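Local coordinates for amino acid ABC transporter, periplasmic amino acid-binding protein (Brucella ovis, PDB 4Z9N), which binds glutathione and, as a periplasmic solute-binding protein, probably delivers it to a membrane ABC transporter for uptake into the cell, at residues 137-142 with 160-165; 108-113 with 182-187; 129-134 with 154-159. All coordinates share one frame; numbering follows the deposited sequence.

Overall arrangement
Contacts 1 and 2 flank one glutathione, each at a place where a strand gives way to a helix. Both reach the same mixed sheet, with centres about 15 Å apart, and they touch where V137 CG2 packs against T182 CG2 at 3.7 Å. Contact 1 supplies Q138, T141 and T142 to the pocket, contact 2 T183, D184 and S187. Contact 3 lies further out, its centre about 17 Å from that of contact 1 and about 20 Å from that of contact 2. It joins the loops that feed the two strands paired in contact 1, touching it through S134 CB and V161 CG2 at 4.0 Å.

Contact 1 (137-142 with 160-165); sequences VQAGTT and PVVFEK. With GSH (glutathione), chain U.
V162 sets CG1 anti to its backbone N (chi1 176°), which carries that methyl over to A139 CB at 3.6 Å, across the strand pair, while V162 CG2 turns back beside the N and meets V137 CG1 at 3.9 Å. V137 has CG1 in the crowded position between its own N and carbonyl carbon, and the side chains of the two valines run alongside each other from the same face of the sheet. Helix 142-153 packs on this face, with T143 and M147 against V137 and E144 against V162. Q138 and F163 occupy the other face, where helix 166-174 packs. Three backbone bonds join the edges: V137 N to V161 O, F163 N to V137 O, and A139 N to F163 O. This is the parallel pairing of a beta-alpha-beta unit, strand 134-138, helix 142-153 and strand 159-163, in which the ligand is met just where the first strand gives way to the helix. The chain of Q138 is extended beyond CG and brings its amide alongside the glutathione glycyl end. Q138 OE1 accepts from GSH N3 at 2.9 Å, and Q138 NE2 donates to GSH O32 at 2.8 Å in an almost straight bond (169°). Gripped at both ends, the amide is fixed in its rotation, and NE2 also donates to water 1. T141 is the N-cap: OG1 donates to Q138 O at 2.8 Å and is hydrogen-bonded to E144 N. The next amide, T142 N, donates to GSH O11 at 2.9 Å, so the helix start probably favours that carboxylate electrostatically. E164 OE2 lies 3.6 Å from A139 CB, and its OE1 forms a salt bridge with K71.

Contact 2 (108-113 with 182-187); sequences YYDGQG and TTDQSS. With GSH (glutathione), chain U.
D110 reaches across to the first turn of helix 185-192, and each part of its side chain has its own neighbour. CB lies at the edge of the Y108 ring, in its plane, and D110 CG is 3.6 Å from S186 N. D110 OD1 packs beside Q185 CB at 3.5 Å and takes a weak bond from G111 N. The tip, D110 OD2, is gripped twice by one residue: S186 N donates to its syn lone pair at 2.9 Å, and S186 OG donates from the same side, 34° out of the carboxylate plane. S186 CB also packs on Y108 OH. Further along, G113 N donates to T183 O and Q185 N to G111 O. T182 has OG1 anti to its backbone N (chi1 -172°), where it accepts from Q112 NE2 at 2.9 Å and donates to G113 O at 2.8 Å. Q112 NE2 is held as well by T143 O. D184 turns its carboxylate to glutathione, and OD2 accepts from GSH N1 at 2.6 Å, while S187 CB approaches GSH SG2 at 3.5 Å. An aspartate at a strand-to-helix corner, holding the ligand's alpha-amino group, is typical of the amino-acid site of family 3 solute-binding proteins.

Contact 3 (129-134 with 154-159); sequences QLSGAS and NKMEYN
S131 and E157 are joined by a nearly straight bond: E157 N donates to S131 OG at 2.9 Å, with 164° at the hydrogen. S131 OG is anti to the backbone N (chi1 -177°), which sends the hydroxyl across to the other loop. S131 and G132 form the middle of a type II beta turn from L130 to A133, closed by A133 N to L130 O, and the turn leads into strand 134-138. The facing loop follows helix 142-153, which ends in a Schellman motif with K155 as its C-prime residue, and leads into strand 159-163. Thus two loops entering neighbouring parallel strands are tied before the strands pair. G132 N donates to E157 O at 2.9 Å, and N159 ND2 returns a bond to G132 O at 2.9 Å. That donor sits above the G132 carbonyl plane, 45° out of it. The same ND2 also donates to E157 OE2, so one amide nitrogen spans a carbonyl and a carboxylate, the second through a bent bond. Water 4 bridges A133 O, at 2.7 Å, and N159 N, at 2.8 Å. Beyond these bonds, E157 runs extended past G132, its CD 3.9 Å from G132 CA. M156, backed by Y150 and F151 of the helix, places CB beside S131 CB, and its bent end brings SD to 3.8 Å from S131 N.

Contact 1 (137-142 with 160-165)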
loop_
_atom_site.group_PDB
_atom_site.type_symbol
_atom_site.label_atom_id
_atom_site.label_comp_id
_atom_site.label_asym_id
_atom_site.label_seq_id
_atom_site.Cartn_x
_atom_site.Cartn_y
_atom_site.Cartn_z
ATOM N N VAL D 137 3.792 -17.837 -23.336
ATOM C CA VAL D 137 4.132 -16.982 -22.199
ATOM C C VAL D 137 5.442 -16.270 -22.541
ATOM O O VAL D 137 6.252 -16.799 -23.301
ATOM C CB VAL D 137 4.251 -17.800 -20.889
ATOM C CG1 VAL D 137 5.467 -18.724 -20.935
ATOM C CG2 VAL D 137 4.342 -16.868 -19.670
ATOM N N GLN D 138 5.651 -15.079 -21.985
ATOM C CA GLN D 138 6.924 -14.387 -22.202
ATOM C C GLN D 138 7.979 -14.695 -21.156
ATOM O O GLN D 138 7.680 -14.829 -19.976
ATOM C CB GLN D 138 6.716 -12.884 -22.255
ATOM C CG GLN D 138 6.494 -12.393 -23.647
ATOM C CD GLN D 138 6.367 -10.899 -23.685
ATOM O OE1 GLN D 138 5.267 -10.378 -23.711
ATOM N NE2 GLN D 138 7.497 -10.199 -23.663
ATOM N N ALA D 139 9.214 -14.815 -21.622
ATOM C CA ALA D 139 10.365 -14.931 -20.735
ATOM C C ALA D 139 10.546 -13.637 -19.933
ATOM O O ALA D 139 10.125 -12.554 -20.372
ATOM C CB ALA D 139 11.625 -15.238 -21.544
ATOM N N GLY D 140 11.193 -13.758 -18.777
ATOM C CA GLY D 140 11.481 -12.616 -17.929
ATOM C C GLY D 140 10.248 -12.055 -17.235
ATOM O O GLY D 140 10.200 -10.865 -16.957
ATOM N N THR D 141 9.259 -12.905 -16.957
ATOM C CA THR D 141 8.039 -12.471 -16.268
ATOM C C THR D 141 7.721 -13.299 -15.026
ATOM O O THR D 141 8.138 -14.454 -14.901
ATOM C CB THR D 141 6.800 -12.546 -17.193
ATOM O OG1 THR D 141 6.587 -13.910 -17.598
ATOM C CG2 THR D 141 6.984 -11.669 -18.419
ATOM N N THR D 142 6.952 -12.718 -14.112
ATOM C CA THR D 142 6.352 -13.496 -13.029
ATOM C C THR D 142 5.466 -14.599 -13.622
ATOM O O THR D 142 5.376 -15.711 -13.103
ATOM C CB THR D 142 5.497 -12.616 -12.118
ATOM O OG1 THR D 142 4.599 -11.857 -12.936
ATOM C CG2 THR D 142 6.353 -11.656 -11.296
ATOM N N PRO D 160 4.640 -25.275 -21.775
ATOM C CA PRO D 160 4.845 -23.851 -22.059
ATOM C C PRO D 160 5.525 -23.657 -23.407
ATOM O O PRO D 160 6.293 -24.521 -23.851
ATOM C CB PRO D 160 5.788 -23.405 -20.936
ATOM C CG PRO D 160 6.626 -24.651 -20.716
ATOM C CD PRO D 160 5.619 -25.776 -20.793
ATOM N N VAL D 161 5.215 -22.548 -24.067
ATOM C CA VAL D 161 5.954 -22.115 -25.233
ATOM C C VAL D 161 6.428 -20.706 -24.920
ATOM O O VAL D 161 5.605 -19.799 -24.768
ATOM C CB VAL D 161 5.086 -22.158 -26.503
ATOM C CG1 VAL D 161 5.925 -21.860 -27.712
ATOM C CG2 VAL D 161 4.378 -23.506 -26.635
ATOM N N VAL D 162 7.740 -20.522 -24.791
ATOM C CA VAL D 162 8.277 -19.270 -24.265
ATOM C C VAL D 162 8.799 -18.360 -25.360
ATOM O O VAL D 162 9.571 -18.785 -26.237
ATOM C CB VAL D 162 9.392 -19.538 -23.248
ATOM C CG1 VAL D 162 10.001 -18.226 -22.785
ATOM C CG2 VAL D 162 8.850 -20.335 -22.075
ATOM N N PHE D 163 8.391 -17.093 -25.289
ATOM C CA PHE D 163 8.724 -16.106 -26.302
ATOM C C PHE D 163 9.501 -14.939 -25.745
ATOM O O PHE D 163 9.350 -14.583 -24.577
ATOM C CB PHE D 163 7.452 -15.586 -26.977
ATOM C CG PHE D 163 6.746 -16.623 -27.758
ATOM C CD1 PHE D 163 5.808 -17.431 -27.149
ATOM C CD2 PHE D 163 7.057 -16.836 -29.089
ATOM C CE1 PHE D 163 5.182 -18.421 -27.861
ATOM C CE2 PHE D 163 6.421 -17.825 -29.807
ATOM C CZ PHE D 163 5.479 -18.618 -29.187
ATOM N N GLU D 164 10.306 -14.317 -26.600
ATOM C CA GLU D 164 11.112 -13.178 -26.178
ATOM C C GLU D 164 10.415 -11.841 -26.392
ATOM O O GLU D 164 10.752 -10.864 -25.740
ATOM C CB GLU D 164 12.452 -13.167 -26.918
ATOM C CG GLU D 164 13.288 -14.414 -26.690
ATOM C CD GLU D 164 13.569 -14.660 -25.221
ATOM O OE1 GLU D 164 14.093 -13.749 -24.547
ATOM O OE2 GLU D 164 13.246 -15.763 -24.737
ATOM N N LYS D 165 9.462 -11.801 -27.316
ATOM C CA LYS D 165 8.786 -10.559 -27.678
ATOM C C LYS D 165 7.276 -10.771 -27.696
ATOM O O LYS D 165 6.806 -11.848 -28.042
ATOM C CB LYS D 165 9.268 -10.055 -29.042
ATOM C CG LYS D 165 10.748 -9.731 -29.092
ATOM C CD LYS D 165 11.137 -9.156 -30.441
ATOM C CE LYS D 165 12.345 -8.239 -30.309
ATOM N NZ LYS D 165 12.973 -7.941 -31.624
HETATM N N1 GSH U . 3.263 -8.264 -14.625
HETATM C CA1 GSH U . 4.123 -9.334 -15.133
HETATM C C1 GSH U . 5.555 -9.060 -14.680
HETATM O O11 GSH U . 6.441 -9.936 -14.883
HETATM O O12 GSH U . 5.859 -7.971 -14.118
HETATM C CB1 GSH U . 4.111 -9.405 -16.669
HETATM C CG1 GSH U . 4.605 -8.059 -17.234
HETATM C CD1 GSH U . 4.838 -8.211 -18.733
HETATM O OE1 GSH U . 5.892 -7.968 -19.233
HETATM N N2 GSH U . 3.731 -8.653 -19.547
HETATM C CA2 GSH U . 3.963 -8.821 -20.969
HETATM C C2 GSH U . 4.338 -7.500 -21.656
HETATM O O2 GSH U . 4.122 -6.427 -21.191
HETATM C CB2 GSH U . 2.777 -9.536 -21.625
HETATM S SG2 GSH U . 1.295 -8.491 -21.697
HETATM N N3 GSH U . 5.038 -7.607 -22.919
HETATM C CA3 GSH U . 5.432 -6.417 -23.623
HETATM C C3 GSH U . 6.918 -6.527 -23.964
HETATM O O31 GSH U . 7.410 -5.710 -24.786
HETATM O O32 GSH U . 7.646 -7.414 -23.420
HETATM O O HOH W 1 10.066 -11.668 -22.897
#

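Contact 2 (108-113 with 182-187)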
loop_
_atom_site.group_PDB
_atom_site.type_symbol
_atom_site.label_atom_id
_atom_site.label_comp_id
_atom_site.label_asym_id
_atom_site.label_seq_id
_atom_site.Cartn_x
_atom_site.Cartn_y
_atom_site.Cartn_z
ATOM N N TYR D 108 -2.272 -0.477 -10.172
ATOM C CA TYR D 108 -3.281 -1.401 -10.665
ATOM C C TYR D 108 -3.042 -2.773 -10.047
ATOM O O TYR D 108 -1.991 -3.360 -10.271
ATOM C CB TYR D 108 -3.241 -1.486 -12.204
ATOM C CG TYR D 108 -4.404 -2.261 -12.777
ATOM C CD1 TYR D 108 -4.365 -3.647 -12.858
ATOM C CD2 TYR D 108 -5.554 -1.609 -13.196
ATOM C CE1 TYR D 108 -5.433 -4.361 -13.350
ATOM C CE2 TYR D 108 -6.627 -2.312 -13.688
ATOM C CZ TYR D 108 -6.560 -3.688 -13.757
ATOM O OH TYR D 108 -7.633 -4.395 -14.234
ATOM N N TYR D 109 -4.003 -3.257 -9.252
ATOM C CA TYR D 109 -3.941 -4.624 -8.720
ATOM C C TYR D 109 -4.475 -5.583 -9.765
ATOM O O TYR D 109 -5.618 -5.467 -10.160
ATOM C CB TYR D 109 -4.759 -4.772 -7.439
ATOM C CG TYR D 109 -4.257 -3.938 -6.279
ATOM C CD1 TYR D 109 -4.664 -2.623 -6.132
ATOM C CD2 TYR D 109 -3.374 -4.462 -5.346
ATOM C CE1 TYR D 109 -4.215 -1.845 -5.076
ATOM C CE2 TYR D 109 -2.915 -3.696 -4.287
ATOM C CZ TYR D 109 -3.338 -2.387 -4.165
ATOM O OH TYR D 109 -2.897 -1.622 -3.109
ATOM N N ASP D 110 -3.649 -6.536 -10.202
ATOM C CA ASP D 110 -4.087 -7.517 -11.196
ATOM C C ASP D 110 -3.775 -8.938 -10.697
ATOM O O ASP D 110 -3.309 -9.129 -9.570
ATOM C CB ASP D 110 -3.398 -7.257 -12.538
ATOM C CG ASP D 110 -4.263 -7.630 -13.727
ATOM O OD1 ASP D 110 -5.313 -8.274 -13.520
ATOM O OD2 ASP D 110 -3.890 -7.259 -14.865
ATOM N N GLY D 111 -4.073 -9.928 -11.525
ATOM C CA GLY D 111 -3.763 -11.316 -11.223
ATOM C C GLY D 111 -3.591 -12.045 -12.542
ATOM O O GLY D 111 -4.120 -11.592 -13.564
ATOM N N GLN D 112 -2.862 -13.156 -12.537
ATOM C CA GLN D 112 -2.605 -13.901 -13.780
ATOM C C GLN D 112 -3.788 -14.765 -14.197
ATOM O O GLN D 112 -4.417 -15.419 -13.357
ATOM C CB GLN D 112 -1.365 -14.778 -13.609
ATOM C CG GLN D 112 -1.018 -15.654 -14.800
ATOM C CD GLN D 112 0.353 -16.279 -14.640
ATOM O OE1 GLN D 112 1.124 -15.887 -13.761
ATOM N NE2 GLN D 112 0.672 -17.261 -15.489
ATOM N N GLY D 113 -4.083 -14.776 -15.499
ATOM C CA GLY D 113 -5.153 -15.594 -16.033
ATOM C C GLY D 113 -4.766 -16.268 -17.336
ATOM O O GLY D 113 -3.609 -16.181 -17.780
ATOM N N THR D 182 -1.155 -16.935 -21.614
ATOM C CA THR D 182 -1.234 -16.524 -20.222
ATOM C C THR D 182 -0.465 -15.227 -19.988
ATOM O O THR D 182 0.634 -15.024 -20.524
ATOM C CB THR D 182 -0.719 -17.626 -19.236
ATOM O OG1 THR D 182 -0.995 -17.222 -17.889
ATOM C CG2 THR D 182 0.797 -17.870 -19.376
ATOM N N THR D 183 -1.088 -14.343 -19.216
ATOM C CA THR D 183 -0.456 -13.128 -18.710
ATOM C C THR D 183 -1.423 -12.496 -17.708
ATOM O O THR D 183 -2.408 -13.129 -17.309
ATOM C CB THR D 183 -0.085 -12.115 -19.844
ATOM O OG1 THR D 183 0.551 -10.967 -19.262
ATOM C CG2 THR D 183 -1.299 -11.664 -20.619
ATOM N N ASP D 184 -1.141 -11.268 -17.279
ATOM C CA ASP D 184 -2.038 -10.571 -16.349
ATOM C C ASP D 184 -3.394 -10.376 -16.985
ATOM O O ASP D 184 -3.490 -10.191 -18.202
ATOM C CB ASP D 184 -1.432 -9.235 -15.945
ATOM C CG ASP D 184 -0.091 -9.411 -15.294
ATOM O OD1 ASP D 184 0.022 -10.360 -14.492
ATOM O OD2 ASP D 184 0.853 -8.641 -15.594
ATOM N N GLN D 185 -4.450 -10.424 -16.181
ATOM C CA GLN D 185 -5.774 -10.426 -16.775
ATOM C C GLN D 185 -6.046 -9.146 -17.570
ATOM O O GLN D 185 -6.607 -9.208 -18.681
ATOM C CB GLN D 185 -6.839 -10.615 -15.699
ATOM C CG GLN D 185 -8.235 -10.597 -16.242
ATOM C CD GLN D 185 -9.259 -10.588 -15.136
ATOM O OE1 GLN D 185 -9.498 -11.606 -14.490
ATOM N NE2 GLN D 185 -9.824 -9.421 -14.869
ATOM N N SER D 186 -5.622 -7.995 -17.041
ATOM C CA SER D 186 -5.864 -6.733 -17.752
ATOM C C SER D 186 -5.098 -6.729 -19.060
ATOM O O SER D 186 -5.521 -6.108 -20.027
ATOM C CB SER D 186 -5.472 -5.509 -16.911
ATOM O OG SER D 186 -4.074 -5.490 -16.638
ATOM N N SER D 187 -3.977 -7.440 -19.089
ATOM C CA SER D 187 -3.175 -7.510 -20.302
ATOM C C SER D 187 -3.863 -8.382 -21.356
ATOM O O SER D 187 -3.776 -8.105 -22.562
ATOM C CB SER D 187 -1.783 -8.065 -19.988
ATOM O OG SER D 187 -1.085 -7.208 -19.094
HETATM N N1 GSH U . 3.263 -8.264 -14.625
HETATM C CA1 GSH U . 4.123 -9.334 -15.133
HETATM C C1 GSH U . 5.555 -9.060 -14.680
HETATM O O11 GSH U . 6.441 -9.936 -14.883
HETATM O O12 GSH U . 5.859 -7.971 -14.118
HETATM C CB1 GSH U . 4.111 -9.405 -16.669
HETATM C CG1 GSH U . 4.605 -8.059 -17.234
HETATM C CD1 GSH U . 4.838 -8.211 -18.733
HETATM O OE1 GSH U . 5.892 -7.968 -19.233
HETATM N N2 GSH U . 3.731 -8.653 -19.547
HETATM C CA2 GSH U . 3.963 -8.821 -20.969
HETATM C C2 GSH U . 4.338 -7.500 -21.656
HETATM O O2 GSH U . 4.122 -6.427 -21.191
HETATM C CB2 GSH U . 2.777 -9.536 -21.625
HETATM S SG2 GSH U . 1.295 -8.491 -21.697
HETATM N N3 GSH U . 5.038 -7.607 -22.919
HETATM C CA3 GSH U . 5.432 -6.417 -23.623
HETATM C C3 GSH U . 6.918 -6.527 -23.964
HETATM O O31 GSH U . 7.410 -5.710 -24.786
HETATM O O32 GSH U . 7.646 -7.414 -23.420
HETATM O O HOH W 2 1.241 -12.752 -14.739
#

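Contact 3 (129-134 with 154-159)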
loop_
_atom_site.group_PDB
_atom_site.type_symbol
_atom_site.label_atom_id
_atom_site.label_comp_id
_atom_site.label_asym_id
_atom_site.label_seq_id
_atom_site.Cartn_x
_atom_site.Cartn_y
_atom_site.Cartn_z
ATOM N N GLN D 129 -8.895 -27.368 -17.153
ATOM C CA GLN D 129 -9.084 -28.293 -18.263
ATOM C C GLN D 129 -7.969 -28.143 -19.297
ATOM O O GLN D 129 -8.073 -28.638 -20.426
ATOM C CB GLN D 129 -10.448 -28.079 -18.906
ATOM C CG GLN D 129 -11.603 -28.055 -17.917
ATOM C CD GLN D 129 -12.885 -27.604 -18.567
ATOM O OE1 GLN D 129 -12.911 -26.592 -19.259
ATOM N NE2 GLN D 129 -13.962 -28.353 -18.350
ATOM N N LEU D 130 -6.886 -27.491 -18.893
ATOM C CA LEU D 130 -5.809 -27.165 -19.823
ATOM C C LEU D 130 -4.615 -28.112 -19.764
ATOM O O LEU D 130 -3.560 -27.790 -20.303
ATOM C CB LEU D 130 -5.323 -25.732 -19.584
ATOM C CG LEU D 130 -6.334 -24.648 -19.976
ATOM C CD1 LEU D 130 -5.748 -23.272 -19.685
ATOM C CD2 LEU D 130 -6.754 -24.776 -21.438
ATOM N N SER D 131 -4.765 -29.266 -19.119
ATOM C CA SER D 131 -3.666 -30.229 -19.063
ATOM C C SER D 131 -3.211 -30.578 -20.477
ATOM O O SER D 131 -4.029 -30.908 -21.338
ATOM C CB SER D 131 -4.071 -31.501 -18.318
ATOM O OG SER D 131 -2.965 -32.381 -18.216
ATOM N N GLY D 132 -1.910 -30.464 -20.725
ATOM C CA GLY D 132 -1.366 -30.804 -22.030
ATOM C C GLY D 132 -1.378 -29.690 -23.063
ATOM O O GLY D 132 -0.697 -29.780 -24.080
ATOM N N ALA D 133 -2.163 -28.642 -22.813
ATOM C CA ALA D 133 -2.295 -27.543 -23.771
ATOM C C ALA D 133 -0.979 -26.786 -23.952
ATOM O O ALA D 133 -0.230 -26.602 -22.989
ATOM C CB ALA D 133 -3.377 -26.579 -23.312
ATOM N N SER D 134 -0.703 -26.341 -25.175
ATOM C CA SER D 134 0.459 -25.493 -25.409
ATOM C C SER D 134 0.077 -24.069 -25.048
ATOM O O SER D 134 -0.879 -23.516 -25.591
ATOM C CB SER D 134 0.936 -25.574 -26.856
ATOM O OG SER D 134 -0.094 -25.195 -27.751
ATOM N N ASN D 154 -1.504 -28.624 -9.607
ATOM C CA ASN D 154 -2.756 -29.231 -10.028
ATOM C C ASN D 154 -2.562 -30.471 -10.879
ATOM O O ASN D 154 -3.510 -30.961 -11.494
ATOM C CB ASN D 154 -3.601 -28.200 -10.770
ATOM C CG ASN D 154 -4.156 -27.157 -9.833
ATOM O OD1 ASN D 154 -5.101 -27.426 -9.097
ATOM N ND2 ASN D 154 -3.564 -25.960 -9.839
ATOM N N LYS D 155 -1.332 -30.975 -10.905
ATOM C CA LYS D 155 -1.030 -32.233 -11.582
ATOM C C LYS D 155 -1.452 -32.203 -13.058
ATOM O O LYS D 155 -1.959 -33.195 -13.584
ATOM C CB LYS D 155 -1.717 -33.401 -10.866
ATOM C CG LYS D 155 -1.378 -33.532 -9.391
ATOM C CD LYS D 155 0.088 -33.845 -9.184
ATOM C CE LYS D 155 0.321 -34.562 -7.859
ATOM N NZ LYS D 155 -0.094 -33.766 -6.665
ATOM N N MET D 156 -1.246 -31.066 -13.718
ATOM C CA MET D 156 -1.544 -30.947 -15.135
ATOM C C MET D 156 -0.275 -31.038 -15.980
ATOM O O MET D 156 0.782 -30.542 -15.581
ATOM C CB MET D 156 -2.268 -29.635 -15.416
ATOM C CG MET D 156 -3.671 -29.595 -14.835
ATOM S SD MET D 156 -4.601 -28.187 -15.460
ATOM C CE MET D 156 -3.687 -26.836 -14.731
ATOM N N GLU D 157 -0.387 -31.664 -17.144
ATOM C CA GLU D 157 0.752 -31.796 -18.047
ATOM C C GLU D 157 1.152 -30.407 -18.534
ATOM O O GLU D 157 0.307 -29.646 -18.999
ATOM C CB GLU D 157 0.423 -32.706 -19.232
ATOM C CG GLU D 157 1.579 -32.812 -20.233
ATOM C CD GLU D 157 1.240 -33.591 -21.502
ATOM O OE1 GLU D 157 0.548 -34.634 -21.424
ATOM O OE2 GLU D 157 1.664 -33.139 -22.596
ATOM N N TYR D 158 2.443 -30.096 -18.448
ATOM C CA TYR D 158 2.930 -28.727 -18.618
ATOM C C TYR D 158 3.666 -28.553 -19.953
ATOM O O TYR D 158 4.698 -29.184 -20.184
ATOM C CB TYR D 158 3.833 -28.383 -17.418
ATOM C CG TYR D 158 4.474 -27.003 -17.400
ATOM C CD1 TYR D 158 3.704 -25.839 -17.382
ATOM C CD2 TYR D 158 5.863 -26.873 -17.359
ATOM C CE1 TYR D 158 4.311 -24.579 -17.344
ATOM C CE2 TYR D 158 6.465 -25.631 -17.324
ATOM C CZ TYR D 158 5.693 -24.495 -17.311
ATOM O OH TYR D 158 6.329 -23.277 -17.277
ATOM N N ASN D 159 3.107 -27.719 -20.833
ATOM C CA ASN D 159 3.650 -27.480 -22.175
ATOM C C ASN D 159 3.753 -25.989 -22.489
ATOM O O ASN D 159 3.043 -25.485 -23.364
ATOM C CB ASN D 159 2.791 -28.154 -23.253
ATOM C CG ASN D 159 3.093 -29.626 -23.414
ATOM O OD1 ASN D 159 4.248 -30.029 -23.427
ATOM N ND2 ASN D 159 2.050 -30.436 -23.582
HETATM O O HOH W 3 -4.199 -34.083 -15.652
HETATM O O HOH W 4 0.567 -26.539 -20.419
#